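Local coordinates for DyP2 (PDB 4G2C), which is a multifunctional haem-dependent dye-decolourising peroxidase of a lignin-reactive bacterium, probably using peroxide to oxidise dyes and related aromatic substrates, at residues Leu38-Ala43 with Ser93-Leu98; Ala48-Glu53 with Asn57-His62. All blocks are in the same frame, centred on the assembly; numbering follows the deposited sequence.

Interaction 1. Residues Leu38-Ala43 with Ser93-Leu98; sequences LSWKSA and SARTHL
With CG set between its own backbone N and carbonyl carbon (chi1 80°), Trp40 presents its indole to Leu98, whose CG lies beside the backbone N and anti to the carbonyl carbon (chi1 -71°). Leu98 CB sits 3.8 Å from the centroid of the six-membered ring of Trp40, only 5° off the normal, a CH-pi contact over the face, while CD1 reaches the pyrrole end, 3.7 Å from Trp40 CG. A broad, flat residue suits this place because Leu98 CB and CD1 both lie over one face of it and Lys41 CG over the other. Replacing the indole of Trp40 by an alanine is likely to strip Leu98 and Lys41 CG of the flat surface they share and open a gap between loop and helix.

Arg95 runs out from the same helix and bends about its CG-CD bond, which carries NH1 to 3.9 Å from Trp40 O, a loose approach; its strong partner is Asp52, in a salt bridge through NE. Ser93 N-caps the helix, its OG accepting from Thr96 N at 3.1 Å, nearly straight.

The contact is thus a loop-to-helix packing that ties the loop before helix 45-53 to the first turn of helix 94-107 in the DyP alpha+beta barrel domain, and Leu51 of helix 45-53 touches both Trp40 and Arg95.

Interaction 2. Residues Ala48-Glu53 with Asn57-His62; sequences ATMLDE and NILKAH. With ACT (acetate ion), chain X.
Apolar contact alone joins the two segments, and it is made by branch ends. Leu51 CD2 meets Leu59 CD1 at 3.9 Å, the two side chains crossing at about a right angle, and Met50 CE comes more loosely to the same methyl, 4.5 Å from Leu59 CD1. Leu51 leaves the helix obliquely, and its first torsion, with CG beside the backbone N (chi1 -79°), helps carry CD2 out to the loop, whereas Leu59 starts out toward the helix. Branched and flexible apolar residues suit this buried place, where Leu59 also touches Phe226 and Leu250 and Met50 touches Phe267 of strand 267-278.

In the fold, helix 45-53 turns back through a short connection into the loop that leads to strand 66-74, the central strand of the five-stranded antiparallel sheet in the DyP alpha+beta barrel domain. This is a local helix-to-loop packing, with three residues between the segments.

Hydrogen bonds shape the loop itself. Asn57 OD1 accepts from His62 N at 2.8 Å, with the donor tilted 27° from the carbonyl plane, so an amide side chain spans the bend and takes up a buried backbone N-H. His62, in turn, stacks its ring on His97.

An acetate, probably from the crystallisation liquor, binds at the loop: Ala61 N donates to its O at 2.8 Å and almost straight. Lys60 NZ approaches only the acetate methyl, 3.7 Å from CH3, and finds its salt-bridge partner in Asp230.

Interaction 2 is the more buried of the two, a small meeting of methyl groups; interaction 1 is larger, partly exposed, and adds an aromatic face to leucine packing. Their centres are about 6 Å apart, and the residues of interaction 2 fall between the two segments of interaction 1 along the chain. Helix 45-53 and helix 94-107 bind them together: Arg95 NE forms a salt bridge with Asp52 OD1 at 3.0 Å, and Arg95 NH2 probably hydrogen-bonds to Ala48 O. The charged pair joins partly exposed residues, whereas the contacting leucines and methionine are buried. Both interactions lie on the same side of the chain's centre and use no residues of the haem pocket.

Interaction 1. Residues Leu38-Ala43 with Ser93-Leu98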
# COMPACT_ATOMS: atom_id res chain seq x y z
N LEU A 38 -13.98 2.37 14.86
CA LEU A 38 -15.40 2.07 14.90
C LEU A 38 -15.66 0.59 15.20
O LEU A 38 -15.00 -0.29 14.66
CB LEU A 38 -16.05 2.45 13.57
CG LEU A 38 -17.47 1.92 13.37
CD1 LEU A 38 -18.53 2.86 14.03
CD2 LEU A 38 -17.74 1.74 11.88
N SER A 39 -16.64 0.33 16.06
CA SER A 39 -17.11 -1.02 16.31
C SER A 39 -18.22 -1.30 15.29
O SER A 39 -19.38 -0.93 15.51
CB SER A 39 -17.61 -1.18 17.75
OG SER A 39 -16.70 -0.58 18.67
N TRP A 40 -17.86 -1.91 14.17
CA TRP A 40 -18.80 -2.04 13.07
C TRP A 40 -20.03 -2.89 13.43
O TRP A 40 -21.12 -2.69 12.89
CB TRP A 40 -18.12 -2.56 11.79
CG TRP A 40 -17.88 -4.05 11.73
CD1 TRP A 40 -16.73 -4.71 12.08
CD2 TRP A 40 -18.80 -5.05 11.26
NE1 TRP A 40 -16.89 -6.07 11.88
CE2 TRP A 40 -18.15 -6.30 11.37
CE3 TRP A 40 -20.12 -5.01 10.77
CZ2 TRP A 40 -18.77 -7.51 11.00
CZ3 TRP A 40 -20.73 -6.23 10.40
CH2 TRP A 40 -20.05 -7.45 10.53
N LYS A 41 -19.87 -3.82 14.36
CA LYS A 41 -20.96 -4.72 14.69
C LYS A 41 -22.05 -4.07 15.52
O LYS A 41 -23.18 -4.54 15.56
CB LYS A 41 -20.44 -5.96 15.42
CG LYS A 41 -19.64 -6.91 14.53
CD LYS A 41 -19.29 -8.19 15.29
CE LYS A 41 -18.60 -9.21 14.38
NZ LYS A 41 -18.32 -10.49 15.09
N SER A 42 -21.72 -2.98 16.21
CA SER A 42 -22.71 -2.35 17.08
C SER A 42 -22.90 -0.89 16.71
O SER A 42 -23.49 -0.12 17.46
CB SER A 42 -22.31 -2.49 18.56
OG SER A 42 -21.12 -1.77 18.84
N ALA A 43 -22.38 -0.51 15.54
CA ALA A 43 -22.61 0.83 15.01
C ALA A 43 -24.10 1.08 14.82
O ALA A 43 -24.85 0.19 14.40
CB ALA A 43 -21.87 0.99 13.67
N SER A 93 -21.66 -3.05 -0.28
CA SER A 93 -21.22 -2.01 0.65
C SER A 93 -20.12 -2.52 1.56
O SER A 93 -19.90 -3.73 1.69
CB SER A 93 -22.38 -1.58 1.54
OG SER A 93 -22.88 -2.71 2.24
N ALA A 94 -19.44 -1.59 2.22
CA ALA A 94 -18.50 -1.97 3.26
C ALA A 94 -19.13 -2.99 4.20
O ALA A 94 -18.53 -4.04 4.49
CB ALA A 94 -18.06 -0.75 4.04
N ARG A 95 -20.34 -2.70 4.68
CA ARG A 95 -20.98 -3.58 5.66
C ARG A 95 -21.23 -5.00 5.12
O ARG A 95 -20.95 -5.99 5.80
CB ARG A 95 -22.29 -3.00 6.19
CG ARG A 95 -22.88 -3.87 7.30
CD ARG A 95 -24.35 -3.59 7.58
NE ARG A 95 -24.57 -2.22 8.03
CZ ARG A 95 -24.38 -1.81 9.28
NH1 ARG A 95 -23.95 -2.66 10.21
NH2 ARG A 95 -24.61 -0.53 9.60
N THR A 96 -21.76 -5.09 3.90
CA THR A 96 -21.94 -6.41 3.30
C THR A 96 -20.59 -7.14 3.22
O THR A 96 -20.50 -8.35 3.45
CB THR A 96 -22.55 -6.33 1.89
OG1 THR A 96 -23.87 -5.77 1.97
CG2 THR A 96 -22.64 -7.72 1.27
N HIS A 97 -19.53 -6.40 2.88
CA HIS A 97 -18.22 -7.03 2.77
C HIS A 97 -17.80 -7.60 4.12
O HIS A 97 -17.28 -8.71 4.21
CB HIS A 97 -17.17 -6.05 2.26
CG HIS A 97 -15.78 -6.61 2.30
ND1 HIS A 97 -14.67 -5.84 2.58
CD2 HIS A 97 -15.32 -7.86 2.10
CE1 HIS A 97 -13.59 -6.60 2.56
NE2 HIS A 97 -13.95 -7.83 2.27
N LEU A 98 -18.02 -6.82 5.17
CA LEU A 98 -17.61 -7.20 6.52
C LEU A 98 -18.33 -8.46 6.97
O LEU A 98 -17.72 -9.38 7.54
CB LEU A 98 -17.85 -6.04 7.49
CG LEU A 98 -16.88 -4.86 7.27
CD1 LEU A 98 -17.22 -3.66 8.14
CD2 LEU A 98 -15.45 -5.32 7.50

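Interaction 2. Residues Ala48-Glu53 with Asn57-His62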
# COMPACT_ATOMS: atom_id res chain seq x y z
N ALA A 48 -23.80 3.67 11.08
CA ALA A 48 -24.33 2.49 10.40
C ALA A 48 -24.67 2.80 8.94
O ALA A 48 -24.40 2.01 8.04
CB ALA A 48 -25.55 1.97 11.14
N THR A 49 -25.26 3.96 8.72
CA THR A 49 -25.55 4.42 7.37
C THR A 49 -24.25 4.53 6.57
O THR A 49 -24.18 4.09 5.42
CB THR A 49 -26.27 5.79 7.41
OG1 THR A 49 -27.41 5.71 8.27
CG2 THR A 49 -26.71 6.23 6.02
N MET A 50 -23.23 5.12 7.18
CA MET A 50 -21.95 5.31 6.50
C MET A 50 -21.42 4.00 5.96
O MET A 50 -20.94 3.95 4.83
CB MET A 50 -20.93 5.96 7.44
CG MET A 50 -19.56 6.18 6.81
SD MET A 50 -18.58 4.68 6.95
CE MET A 50 -18.32 4.63 8.73
N LEU A 51 -21.51 2.95 6.76
CA LEU A 51 -21.10 1.62 6.36
C LEU A 51 -21.90 1.05 5.19
O LEU A 51 -21.37 0.28 4.39
CB LEU A 51 -21.19 0.65 7.54
CG LEU A 51 -20.06 0.69 8.56
CD1 LEU A 51 -20.37 -0.26 9.73
CD2 LEU A 51 -18.73 0.34 7.91
N ASP A 52 -23.19 1.41 5.13
CA ASP A 52 -24.09 0.95 4.07
C ASP A 52 -23.77 1.66 2.78
O ASP A 52 -24.11 1.17 1.70
CB ASP A 52 -25.56 1.23 4.43
CG ASP A 52 -26.09 0.30 5.51
OD1 ASP A 52 -25.60 -0.84 5.59
OD2 ASP A 52 -26.98 0.72 6.27
N GLU A 53 -23.13 2.82 2.88
CA GLU A 53 -22.86 3.62 1.68
C GLU A 53 -21.38 3.67 1.31
O GLU A 53 -20.99 4.34 0.37
CB GLU A 53 -23.43 5.02 1.85
CG GLU A 53 -24.93 5.05 2.07
CD GLU A 53 -25.74 4.71 0.82
OE1 GLU A 53 -25.13 4.34 -0.21
OE2 GLU A 53 -26.98 4.82 0.86
N ASN A 57 -12.98 -2.57 0.76
CA ASN A 57 -11.54 -2.46 0.54
C ASN A 57 -10.92 -1.24 1.24
O ASN A 57 -9.70 -1.07 1.24
CB ASN A 57 -11.19 -2.48 -0.95
CG ASN A 57 -9.72 -2.83 -1.21
OD1 ASN A 57 -9.11 -3.62 -0.49
ND2 ASN A 57 -9.15 -2.22 -2.24
N ILE A 58 -11.76 -0.39 1.83
CA ILE A 58 -11.26 0.84 2.42
C ILE A 58 -10.96 0.68 3.91
O ILE A 58 -9.81 0.73 4.31
CB ILE A 58 -12.20 2.04 2.14
CG1 ILE A 58 -12.29 2.32 0.63
CG2 ILE A 58 -11.70 3.28 2.86
CD1 ILE A 58 -13.47 3.22 0.20
N LEU A 59 -11.99 0.48 4.72
CA LEU A 59 -11.79 0.26 6.16
C LEU A 59 -11.18 -1.12 6.46
O LEU A 59 -10.63 -1.35 7.54
CB LEU A 59 -13.11 0.44 6.93
CG LEU A 59 -13.77 1.81 7.08
CD1 LEU A 59 -15.11 1.67 7.77
CD2 LEU A 59 -12.89 2.83 7.84
N LYS A 60 -11.27 -2.02 5.49
CA LYS A 60 -10.77 -3.38 5.64
C LYS A 60 -10.45 -3.92 4.25
O LYS A 60 -11.32 -3.92 3.38
CB LYS A 60 -11.86 -4.25 6.27
CG LYS A 60 -11.58 -5.74 6.26
CD LYS A 60 -11.00 -6.15 7.58
CE LYS A 60 -10.62 -7.61 7.61
NZ LYS A 60 -9.51 -7.76 8.58
N ALA A 61 -9.22 -4.38 4.02
CA ALA A 61 -8.82 -4.82 2.68
C ALA A 61 -9.75 -5.91 2.11
O ALA A 61 -10.32 -6.69 2.86
CB ALA A 61 -7.37 -5.32 2.69
N HIS A 62 -9.91 -5.96 0.79
CA HIS A 62 -10.69 -7.04 0.19
C HIS A 62 -9.71 -8.04 -0.40
O HIS A 62 -8.66 -7.66 -0.92
CB HIS A 62 -11.64 -6.49 -0.88
CG HIS A 62 -12.75 -7.43 -1.25
ND1 HIS A 62 -12.54 -8.58 -1.98
CD2 HIS A 62 -14.08 -7.37 -1.01
CE1 HIS A 62 -13.70 -9.20 -2.16
NE2 HIS A 62 -14.65 -8.48 -1.58
C ACT X . -7.01 -4.19 7.17
O ACT X . -7.21 -4.51 5.98
OXT ACT X . -7.01 -2.95 7.42
CH3 ACT X . -6.79 -5.22 8.24